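Local coordinates for protein KLLA0E08119p (Kluyveromyces lactis, PDB 3VA7) that probably catalyses the ATP- and biotin-dependent carboxylation of urea to urea-1-carboxylate, as the urea carboxylase part of a larger multifunctional protein, at residues Met428-Asn431 with Gln432-Glu436; Thr437-Gly441 with Cys442-Ile446; Leu530-Leu534 with Asn535-Leu539; Tyr863-Asn866 with Arg867-Gln871. All coordinates share one frame; numbering follows the deposited sequence.

Contact 1 (Met428-Asn431 with Gln432-Glu436); sequences MKLN and QALNE
Leu430 and Leu434 sit one helical turn apart and touch through both backbone and side chain. Leu434 N donates to Leu430 O at 2.8 Å. Two more i-to-i+4 bonds are about as straight: Ala433 N to Lys429 O at 2.9 Å and Gln432 N to Met428 O at 3.0 Å. Asn435 N reaches Asn431 O over the same span, but more bent, with 152° at the hydrogen.

The apolar contact is Leu430 CG against Leu434 CD1 at 4.1 Å, the two side chains crossing at a slant. With Ala433 they form the inner face of helix 423-435 in the biotin carboxylase C-terminal domain. That face packs on strands 362-372 and 412-420 and on helix 446-454.

Gln432 CG lies opposite the backbone N (chi1 -171°) and the chain runs out extended, which carries NE2 to Glu436. Gln432 NE2 donates to Glu436 OE2 at 2.6 Å, on the syn lone pair of OE2, with the oxygen near the plane of the Gln432 amide. Its bond to OE1, which also accepts from Trp392 NE1, is weak. Asn431 ND2 gives to Ile427 O one turn back and to Ala453 O; OD1 pairs with Ser454 OG, tying the two helices together.

Contact 2 (Thr437-Gly441 with Cys442-Ile446); sequences TAVYG and CITNI
A chi1 of 169° in Val439 swings CG1 opposite to the backbone N and out to Thr444. In Thr444, chi1 of 72° sets OG1 between its own N and carbonyl carbon. This leaves CG2 to face Val439, and the two methyls, Val439 CG1 and Thr444 CG2, meet at 4.0 Å. The arrangement is a chain reversal in the biotin carboxylase C-terminal domain. It carries the chain from strand 438-440 through an ST turn into helix 446-454. The end-to-end directions of Thr437-Gly441 and Cys442-Ile446 differ by 157°, so the second segment runs back almost against the first.

Gly441 makes the bend at a positive phi, with backbone angles that leave no room for a side chain beside the preceding carbonyl oxygen. At the far end of the loop the second apolar pair closes. Thr437 turns CG2 toward the tip of Ile446, and CG2 lies 3.9 Å from Ile446 CD1. Thr437 OG1 is hydrogen-bonded to Ala433 O. Val439 and Ile446 both pack on Leu368 of strand 362-372.

Asn445 holds the N-cap position but makes no capping bond. Its amide instead hydrogen-bonds to the backbone of Arg367 and Tyr369. The ST turn is closed by Thr444 OG1, which accepts from Ile446 N at 3.2 Å.

Contact 3 (Leu530-Leu534 with Asn535-Leu539); sequences LEITL and NGPKL
Ile532 and Pro537 meet across a tight turn between two beta strands, where strand 529-533 ends and the chain heads for strand 538-541. The contact is mostly apolar and buried. Ile532 CG1 lies 3.6 Å from Pro537 CD. Its other branch, CG2, points opposite to the backbone N and rests on the glycine backbone, 3.6 Å from Gly536 CA. Further down, where the two arms are more open, Leu530 CD1 and Leu539 CD1 approach to 4.4 Å. Leu590 of strand 587-592 lies against Leu530, Ile532 and Leu539, and Phe478 also packs on Leu530 and Leu539.

The turn itself is a classic gamma turn centred on Leu534, whose phi and psi are 68° and -47°. Asn535 N closes it on Thr533 O at 2.9 Å, a weak bond bent to 140° at the hydrogen. A water sits inside the bend. It accepts from Thr533 N at 3.1 Å and donates to Asn535 O at 2.8 Å, so it bridges backbone groups on the two arms. The strands on either side belong to different antiparallel sheets of the carboxyltransferase A and B region, and the turn passes the chain from one sheet to the other.

Thr533 OG1 is bonded to Asn486 O. The outer side chains of the turn, Leu534 and Asn535, touch Tyr1174 in the biotin-carrying region of the same chain.

Contact 4 (Tyr863-Asn866 with Arg867-Gln871); sequences YRIN and RLIHQ
Tyr863 O accepts two bonds from residues one turn on. Asn866 ND2 approaches it at 3.3 Å, in the carbonyl plane and close to the plane of its own amide. Arg867 N reaches it at 3.0 Å with a weak, bent bond. The setting is the middle of helix 859-875 in the carboxyltransferase C and D region, where the helix packs on an antiparallel sheet.

Arg864 O also has two donors. Leu868 N makes the straight i-to-i+4 bond at 2.8 Å, while Arg867 N, shared with Tyr863 O, adds a weak second one. Ile865 O and Asn866 O each take one i-to-i+4 donor, Ile869 N and His870 N, at 3.1 Å.

On the sheet side, Ile865 CG2 and Ile869 CD1 touch at 4.1 Å. Ile865 and Leu868 rest on Tyr852 and Val890. NH2 of the buried Arg864 makes a salt bridge to Glu912 OE2, and NH1 gives a weak hydrogen bond to Leu834 O.

On another face, Tyr863 and Arg867 run side by side in the same direction. The Arg867 chain is folded at chi2 (2°) and chi3, which lays its guanidinium nearly parallel to the Tyr863 ring, 6° apart. The two flat groups are offset: Arg867 CD approaches the ring obliquely, and Tyr863 OH lies over the rim of one guanidinium face. Trp921 stacks on the Tyr863 ring, and Phe917 meets it edge-to-face. His870 takes the opposite face of the guanidinium, with Arg867 NH2 3.3 Å above the centre of the imidazole.

The four contacts follow one another along the chain without interleaving. Contacts 1 and 2 are neighbours in the biotin carboxylase C-terminal domain, with centres about 15 Å apart. Helix 423-435 is followed by strand 438-440, and the two contacts touch where Leu434 O packs on Ile446 CD1. Contact 3 lies in the carboxyltransferase A and B region, its centre about 25 Å from that of contact 2, with no touch. Contact 4 belongs to the C and D region, its centre about 45 Å from those of contacts 2 and 3. The set therefore samples the biotin carboxylase and carboxyltransferase parts of this monomeric, multidomain enzyme, between which biotin is expected to carry the carboxyl group.

Contact 1 (Met428-Asn431 with Gln432-Glu436)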
loop_
_atom_site.group_PDB
_atom_site.type_symbol
_atom_site.label_atom_id
_atom_site.label_comp_id
_atom_site.label_asym_id
_atom_site.label_seq_id
_atom_site.Cartn_x
_atom_site.Cartn_y
_atom_site.Cartn_z
ATOM N N MET A 428 -23.349 22.532 -13.242
ATOM C CA MET A 428 -22.119 22.392 -13.954
ATOM C C MET A 428 -20.994 22.428 -12.942
ATOM O O MET A 428 -20.102 21.586 -12.989
ATOM C CB MET A 428 -21.964 23.485 -15.004
ATOM C CG MET A 428 -22.723 23.216 -16.290
ATOM S SD MET A 428 -22.367 24.527 -17.544
ATOM C CE MET A 428 -23.419 25.942 -16.971
ATOM N N LYS A 429 -21.047 23.364 -12.003
ATOM C CA LYS A 429 -19.983 23.435 -11.009
ATOM C C LYS A 429 -19.849 22.151 -10.252
ATOM O O LYS A 429 -18.746 21.779 -9.870
ATOM C CB LYS A 429 -20.130 24.608 -10.047
ATOM C CG LYS A 429 -19.514 25.874 -10.596
ATOM C CD LYS A 429 -19.933 27.074 -9.847
ATOM C CE LYS A 429 -19.393 28.232 -10.554
ATOM N NZ LYS A 429 -19.363 29.397 -9.638
ATOM N N LEU A 430 -20.967 21.474 -10.061
ATOM C CA LEU A 430 -20.974 20.353 -9.182
ATOM C C LEU A 430 -20.343 19.186 -9.922
ATOM O O LEU A 430 -19.544 18.406 -9.329
ATOM C CB LEU A 430 -22.395 20.023 -8.702
ATOM C CG LEU A 430 -22.517 18.649 -8.071
ATOM C CD1 LEU A 430 -21.866 18.704 -6.700
ATOM C CD2 LEU A 430 -23.956 18.168 -8.016
ATOM N N ASN A 431 -20.689 19.077 -11.210
ATOM C CA ASN A 431 -20.086 18.059 -12.068
ATOM C C ASN A 431 -18.568 18.290 -12.086
ATOM O O ASN A 431 -17.823 17.340 -11.820
ATOM C CB ASN A 431 -20.725 17.964 -13.467
ATOM C CG ASN A 431 -22.139 17.316 -13.451
ATOM O OD1 ASN A 431 -22.291 16.093 -13.396
ATOM N ND2 ASN A 431 -23.165 18.145 -13.556
ATOM N N GLN A 432 -18.100 19.523 -12.294
ATOM C CA GLN A 432 -16.659 19.720 -12.306
ATOM C C GLN A 432 -16.076 19.276 -10.950
ATOM O O GLN A 432 -15.129 18.472 -10.921
ATOM C CB GLN A 432 -16.185 21.125 -12.726
ATOM C CG GLN A 432 -14.625 21.194 -12.920
ATOM C CD GLN A 432 -13.967 22.645 -13.073
ATOM O OE1 GLN A 432 -14.501 23.498 -13.760
ATOM N NE2 GLN A 432 -12.773 22.864 -12.465
ATOM N N ALA A 433 -16.651 19.742 -9.840
ATOM C CA ALA A 433 -16.159 19.354 -8.496
ATOM C C ALA A 433 -16.044 17.824 -8.313
ATOM O O ALA A 433 -15.026 17.317 -7.863
ATOM C CB ALA A 433 -17.029 19.988 -7.370
ATOM N N LEU A 434 -17.093 17.116 -8.671
ATOM C CA LEU A 434 -17.088 15.674 -8.587
ATOM C C LEU A 434 -15.973 15.021 -9.412
ATOM O O LEU A 434 -15.368 14.034 -8.957
ATOM C CB LEU A 434 -18.464 15.109 -8.984
ATOM C CG LEU A 434 -19.527 15.521 -7.955
ATOM C CD1 LEU A 434 -20.843 14.925 -8.244
ATOM C CD2 LEU A 434 -19.085 15.206 -6.548
ATOM N N ASN A 435 -15.704 15.604 -10.592
ATOM C CA ASN A 435 -14.684 15.157 -11.543
ATOM C C ASN A 435 -13.288 15.352 -10.972
ATOM O O ASN A 435 -12.335 14.664 -11.329
ATOM C CB ASN A 435 -14.793 15.959 -12.851
ATOM C CG ASN A 435 -15.799 15.340 -13.886
ATOM O OD1 ASN A 435 -16.717 14.564 -13.561
ATOM N ND2 ASN A 435 -15.598 15.712 -15.149
ATOM N N GLU A 436 -13.186 16.291 -10.058
ATOM C CA GLU A 436 -11.933 16.815 -9.623
ATOM C C GLU A 436 -11.659 16.216 -8.241
ATOM O O GLU A 436 -10.628 16.498 -7.608
ATOM C CB GLU A 436 -12.068 18.332 -9.584
ATOM C CG GLU A 436 -10.925 19.128 -10.141
ATOM C CD GLU A 436 -11.365 20.472 -10.679
ATOM O OE1 GLU A 436 -11.204 21.488 -10.001
ATOM O OE2 GLU A 436 -11.854 20.509 -11.805
#

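Contact 2 (Thr437-Gly441 with Cys442-Ile446)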
loop_
_atom_site.group_PDB
_atom_site.type_symbol
_atom_site.label_atom_id
_atom_site.label_comp_id
_atom_site.label_asym_id
_atom_site.label_seq_id
_atom_site.Cartn_x
_atom_site.Cartn_y
_atom_site.Cartn_z
ATOM N N THR A 437 -12.581 15.363 -7.798
ATOM C CA THR A 437 -12.495 14.704 -6.503
ATOM C C THR A 437 -11.859 13.336 -6.690
ATOM O O THR A 437 -12.472 12.400 -7.274
ATOM C CB THR A 437 -13.907 14.545 -5.860
ATOM O OG1 THR A 437 -14.365 15.816 -5.361
ATOM C CG2 THR A 437 -13.896 13.515 -4.699
ATOM N N ALA A 438 -10.640 13.214 -6.191
ATOM C CA ALA A 438 -9.932 11.948 -6.238
ATOM C C ALA A 438 -9.634 11.407 -4.828
ATOM O O ALA A 438 -8.748 11.925 -4.119
ATOM C CB ALA A 438 -8.664 12.090 -7.044
ATOM N N VAL A 439 -10.387 10.377 -4.439
ATOM C CA VAL A 439 -10.226 9.695 -3.159
ATOM C C VAL A 439 -10.057 8.161 -3.331
ATOM O O VAL A 439 -10.928 7.482 -3.883
ATOM C CB VAL A 439 -11.410 10.004 -2.254
ATOM C CG1 VAL A 439 -11.401 9.073 -1.017
ATOM C CG2 VAL A 439 -11.411 11.493 -1.877
ATOM N N TYR A 440 -8.936 7.618 -2.848
ATOM C CA TYR A 440 -8.575 6.238 -3.149
ATOM C C TYR A 440 -8.099 5.513 -1.887
ATOM O O TYR A 440 -7.493 6.132 -1.020
ATOM C CB TYR A 440 -7.482 6.182 -4.221
ATOM C CG TYR A 440 -7.702 6.948 -5.530
ATOM C CD1 TYR A 440 -8.588 6.480 -6.526
ATOM C CD2 TYR A 440 -6.951 8.095 -5.811
ATOM C CE1 TYR A 440 -8.762 7.182 -7.750
ATOM C CE2 TYR A 440 -7.094 8.791 -7.017
ATOM C CZ TYR A 440 -8.001 8.341 -7.975
ATOM O OH TYR A 440 -8.122 9.061 -9.152
ATOM N N GLY A 441 -8.385 4.212 -1.784
ATOM C CA GLY A 441 -8.091 3.451 -0.564
ATOM C C GLY A 441 -9.301 2.756 0.052
ATOM O O GLY A 441 -9.169 1.745 0.776
ATOM N N CYS A 442 -10.471 3.336 -0.221
ATOM C CA CYS A 442 -11.777 2.807 0.092
ATOM C C CYS A 442 -12.574 2.879 -1.180
ATOM O O CYS A 442 -12.316 3.721 -2.018
ATOM C CB CYS A 442 -12.493 3.740 1.062
ATOM S SG CYS A 442 -11.803 3.670 2.696
ATOM N N ILE A 443 -13.575 2.035 -1.303
ATOM C CA ILE A 443 -14.575 2.225 -2.299
ATOM C C ILE A 443 -15.468 3.431 -1.880
ATOM O O ILE A 443 -15.845 3.575 -0.704
ATOM C CB ILE A 443 -15.409 0.930 -2.475
ATOM C CG1 ILE A 443 -14.486 -0.286 -2.767
ATOM C CG2 ILE A 443 -16.504 1.131 -3.585
ATOM C CD1 ILE A 443 -15.168 -1.682 -2.604
ATOM N N THR A 444 -15.775 4.293 -2.851
ATOM C CA THR A 444 -16.589 5.477 -2.627
ATOM C C THR A 444 -17.795 5.428 -3.520
ATOM O O THR A 444 -17.960 4.484 -4.291
ATOM C CB THR A 444 -15.813 6.816 -2.873
ATOM O OG1 THR A 444 -15.555 7.044 -4.277
ATOM C CG2 THR A 444 -14.491 6.829 -2.065
ATOM N N ASN A 445 -18.639 6.442 -3.409
ATOM C CA ASN A 445 -19.826 6.504 -4.215
ATOM C C ASN A 445 -19.628 7.580 -5.257
ATOM O O ASN A 445 -20.568 8.118 -5.795
ATOM C CB ASN A 445 -21.067 6.734 -3.331
ATOM C CG ASN A 445 -21.052 8.119 -2.573
ATOM O OD1 ASN A 445 -20.012 8.724 -2.328
ATOM N ND2 ASN A 445 -22.234 8.590 -2.209
ATOM N N ILE A 446 -18.383 7.899 -5.558
ATOM C CA ILE A 446 -18.105 9.067 -6.377
ATOM C C ILE A 446 -18.698 8.899 -7.768
ATOM O O ILE A 446 -19.301 9.807 -8.320
ATOM C CB ILE A 446 -16.578 9.411 -6.392
ATOM C CG1 ILE A 446 -16.293 10.761 -7.007
ATOM C CG2 ILE A 446 -15.686 8.302 -7.052
ATOM C CD1 ILE A 446 -17.043 11.949 -6.390
#

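Contact 3 (Leu530-Leu534 with Asn535-Leu539)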
loop_
_atom_site.group_PDB
_atom_site.type_symbol
_atom_site.label_atom_id
_atom_site.label_comp_id
_atom_site.label_asym_id
_atom_site.label_seq_id
_atom_site.Cartn_x
_atom_site.Cartn_y
_atom_site.Cartn_z
ATOM N N LEU A 530 -4.149 -7.333 -16.322
ATOM C CA LEU A 530 -4.044 -8.251 -15.173
ATOM C C LEU A 530 -3.057 -9.379 -15.404
ATOM O O LEU A 530 -3.053 -10.026 -16.447
ATOM C CB LEU A 530 -5.398 -8.850 -14.778
ATOM C CG LEU A 530 -6.574 -7.893 -14.449
ATOM C CD1 LEU A 530 -7.875 -8.680 -14.275
ATOM C CD2 LEU A 530 -6.255 -6.985 -13.228
ATOM N N GLU A 531 -2.198 -9.605 -14.427
ATOM C CA GLU A 531 -1.373 -10.783 -14.405
ATOM C C GLU A 531 -2.144 -11.825 -13.643
ATOM O O GLU A 531 -2.497 -11.608 -12.449
ATOM C CB GLU A 531 -0.061 -10.515 -13.670
ATOM C CG GLU A 531 0.752 -11.755 -13.426
ATOM C CD GLU A 531 2.176 -11.413 -13.081
ATOM O OE1 GLU A 531 2.553 -11.551 -11.892
ATOM O OE2 GLU A 531 2.936 -10.997 -13.988
ATOM N N ILE A 532 -2.415 -12.938 -14.340
ATOM C CA ILE A 532 -2.988 -14.133 -13.729
ATOM C C ILE A 532 -1.904 -15.140 -13.430
ATOM O O ILE A 532 -1.140 -15.492 -14.298
ATOM C CB ILE A 532 -4.055 -14.765 -14.646
ATOM C CG1 ILE A 532 -5.366 -14.015 -14.451
ATOM C CG2 ILE A 532 -4.329 -16.253 -14.331
ATOM C CD1 ILE A 532 -5.830 -13.255 -15.620
ATOM N N THR A 533 -1.889 -15.641 -12.210
ATOM C CA THR A 533 -0.936 -16.640 -11.815
ATOM C C THR A 533 -1.637 -17.938 -11.392
ATOM O O THR A 533 -2.420 -17.913 -10.446
ATOM C CB THR A 533 -0.131 -16.163 -10.557
ATOM O OG1 THR A 533 0.265 -14.779 -10.684
ATOM C CG2 THR A 533 1.063 -17.128 -10.232
ATOM N N LEU A 534 -1.275 -19.064 -12.019
ATOM C CA LEU A 534 -1.782 -20.436 -11.702
ATOM C C LEU A 534 -3.276 -20.733 -12.008
ATOM O O LEU A 534 -3.553 -21.731 -12.624
ATOM C CB LEU A 534 -1.375 -20.910 -10.331
ATOM C CG LEU A 534 0.133 -21.209 -10.196
ATOM C CD1 LEU A 534 0.460 -21.572 -8.718
ATOM C CD2 LEU A 534 0.651 -22.288 -11.148
ATOM N N ASN A 535 -4.211 -19.868 -11.624
ATOM C CA ASN A 535 -5.575 -19.906 -12.158
ATOM C C ASN A 535 -6.252 -18.553 -12.028
ATOM O O ASN A 535 -5.964 -17.805 -11.089
ATOM C CB ASN A 535 -6.435 -20.987 -11.476
ATOM C CG ASN A 535 -6.450 -20.849 -9.986
ATOM O OD1 ASN A 535 -5.583 -21.403 -9.286
ATOM N ND2 ASN A 535 -7.457 -20.133 -9.471
ATOM N N GLY A 536 -7.149 -18.242 -12.950
ATOM C CA GLY A 536 -7.614 -16.871 -13.078
ATOM C C GLY A 536 -8.929 -16.594 -12.408
ATOM O O GLY A 536 -9.474 -17.452 -11.757
ATOM N N PRO A 537 -9.438 -15.369 -12.559
ATOM C CA PRO A 537 -10.679 -14.860 -11.943
ATOM C C PRO A 537 -11.884 -15.151 -12.806
ATOM O O PRO A 537 -11.705 -15.461 -13.974
ATOM C CB PRO A 537 -10.461 -13.354 -12.001
ATOM C CG PRO A 537 -9.697 -13.163 -13.292
ATOM C CD PRO A 537 -8.711 -14.301 -13.280
ATOM N N LYS A 538 -13.098 -15.040 -12.282
ATOM C CA LYS A 538 -14.226 -14.887 -13.197
ATOM C C LYS A 538 -14.743 -13.479 -13.023
ATOM O O LYS A 538 -14.914 -13.024 -11.906
ATOM C CB LYS A 538 -15.331 -15.992 -13.122
ATOM C CG LYS A 538 -15.514 -16.785 -11.811
ATOM C CD LYS A 538 -15.779 -18.352 -11.957
ATOM C CE LYS A 538 -16.980 -18.755 -12.881
ATOM N NZ LYS A 538 -18.282 -18.008 -12.672
ATOM N N LEU A 539 -14.948 -12.784 -14.133
ATOM C CA LEU A 539 -15.283 -11.386 -14.081
ATOM C C LEU A 539 -16.618 -11.092 -14.751
ATOM O O LEU A 539 -16.906 -11.635 -15.797
ATOM C CB LEU A 539 -14.197 -10.570 -14.786
ATOM C CG LEU A 539 -12.718 -10.852 -14.506
ATOM C CD1 LEU A 539 -11.891 -9.975 -15.464
ATOM C CD2 LEU A 539 -12.368 -10.598 -13.025
HETATM O O HOH W 1 -4.531 -15.443 -10.644
#

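Contact 4 (Tyr863-Asn866 with Arg867-Gln871)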
loop_
_atom_site.group_PDB
_atom_site.type_symbol
_atom_site.label_atom_id
_atom_site.label_comp_id
_atom_site.label_asym_id
_atom_site.label_seq_id
_atom_site.Cartn_x
_atom_site.Cartn_y
_atom_site.Cartn_z
ATOM N N TYR A 863 32.786 7.359 0.381
ATOM C CA TYR A 863 32.777 8.711 -0.132
ATOM C C TYR A 863 33.143 8.691 -1.624
ATOM O O TYR A 863 32.556 9.430 -2.439
ATOM C CB TYR A 863 33.665 9.640 0.653
ATOM C CG TYR A 863 33.413 11.052 0.231
ATOM C CD1 TYR A 863 32.140 11.609 0.338
ATOM C CD2 TYR A 863 34.438 11.820 -0.353
ATOM C CE1 TYR A 863 31.900 12.904 -0.090
ATOM C CE2 TYR A 863 34.211 13.140 -0.778
ATOM C CZ TYR A 863 32.953 13.664 -0.647
ATOM O OH TYR A 863 32.722 14.968 -1.075
ATOM N N ARG A 864 34.019 7.764 -1.981
ATOM C CA ARG A 864 34.505 7.655 -3.331
ATOM C C ARG A 864 33.392 7.294 -4.306
ATOM O O ARG A 864 33.354 7.821 -5.456
ATOM C CB ARG A 864 35.660 6.646 -3.404
ATOM C CG ARG A 864 36.140 6.333 -4.804
ATOM C CD ARG A 864 37.499 5.710 -4.729
ATOM N NE ARG A 864 38.147 5.865 -6.020
ATOM C CZ ARG A 864 39.089 6.774 -6.337
ATOM N NH1 ARG A 864 39.596 7.630 -5.438
ATOM N NH2 ARG A 864 39.526 6.816 -7.597
ATOM N N ILE A 865 32.493 6.406 -3.854
ATOM C CA ILE A 865 31.353 5.988 -4.685
ATOM C C ILE A 865 30.502 7.224 -4.880
ATOM O O ILE A 865 29.950 7.492 -5.973
ATOM C CB ILE A 865 30.528 4.897 -3.986
ATOM C CG1 ILE A 865 31.377 3.617 -3.840
ATOM C CG2 ILE A 865 29.130 4.693 -4.657
ATOM C CD1 ILE A 865 30.792 2.711 -2.786
ATOM N N ASN A 866 30.424 8.024 -3.830
ATOM C CA ASN A 866 29.648 9.207 -3.967
ATOM C C ASN A 866 30.294 10.121 -5.059
ATOM O O ASN A 866 29.585 10.792 -5.832
ATOM C CB ASN A 866 29.491 9.857 -2.619
ATOM C CG ASN A 866 29.353 11.295 -2.727
ATOM O OD1 ASN A 866 28.266 11.862 -2.642
ATOM N ND2 ASN A 866 30.480 11.942 -2.936
ATOM N N ARG A 867 31.620 10.082 -5.171
ATOM C CA ARG A 867 32.355 10.990 -6.068
ATOM C C ARG A 867 32.257 10.447 -7.526
ATOM O O ARG A 867 32.051 11.212 -8.451
ATOM C CB ARG A 867 33.831 11.167 -5.600
ATOM C CG ARG A 867 34.152 12.225 -4.539
ATOM C CD ARG A 867 32.908 13.001 -3.999
ATOM N NE ARG A 867 32.685 14.306 -4.605
ATOM C CZ ARG A 867 31.544 14.999 -4.603
ATOM N NH1 ARG A 867 30.422 14.536 -4.028
ATOM N NH2 ARG A 867 31.516 16.197 -5.220
ATOM N N LEU A 868 32.403 9.133 -7.722
ATOM C CA LEU A 868 32.133 8.514 -9.019
ATOM C C LEU A 868 30.762 8.938 -9.559
ATOM O O LEU A 868 30.670 9.367 -10.694
ATOM C CB LEU A 868 32.261 6.973 -8.962
ATOM C CG LEU A 868 32.062 6.312 -10.322
ATOM C CD1 LEU A 868 33.092 6.877 -11.288
ATOM C CD2 LEU A 868 32.231 4.778 -10.318
ATOM N N ILE A 869 29.719 8.861 -8.731
ATOM C CA ILE A 869 28.384 9.197 -9.142
ATOM C C ILE A 869 28.410 10.632 -9.563
ATOM O O ILE A 869 27.777 11.003 -10.552
ATOM C CB ILE A 869 27.333 8.975 -7.987
ATOM C CG1 ILE A 869 27.083 7.460 -7.738
ATOM C CG2 ILE A 869 26.039 9.727 -8.262
ATOM C CD1 ILE A 869 26.382 7.145 -6.456
ATOM N N HIS A 870 29.144 11.442 -8.812
ATOM C CA HIS A 870 29.212 12.863 -9.082
ATOM C C HIS A 870 29.912 13.126 -10.432
ATOM O O HIS A 870 29.506 14.003 -11.172
ATOM C CB HIS A 870 29.885 13.583 -7.922
ATOM C CG HIS A 870 30.276 14.989 -8.224
ATOM N ND1 HIS A 870 29.383 16.043 -8.164
ATOM C CD2 HIS A 870 31.475 15.528 -8.576
ATOM C CE1 HIS A 870 30.012 17.169 -8.468
ATOM N NE2 HIS A 870 31.284 16.884 -8.715
ATOM N N GLN A 871 30.919 12.340 -10.775
ATOM C CA GLN A 871 31.599 12.478 -12.016
ATOM C C GLN A 871 30.748 12.130 -13.214
ATOM O O GLN A 871 30.950 12.699 -14.308
ATOM C CB GLN A 871 32.823 11.573 -12.038
ATOM C CG GLN A 871 34.037 12.141 -11.360
ATOM C CD GLN A 871 34.322 13.579 -11.780
ATOM O OE1 GLN A 871 34.874 14.334 -10.991
ATOM N NE2 GLN A 871 33.910 13.978 -13.009
#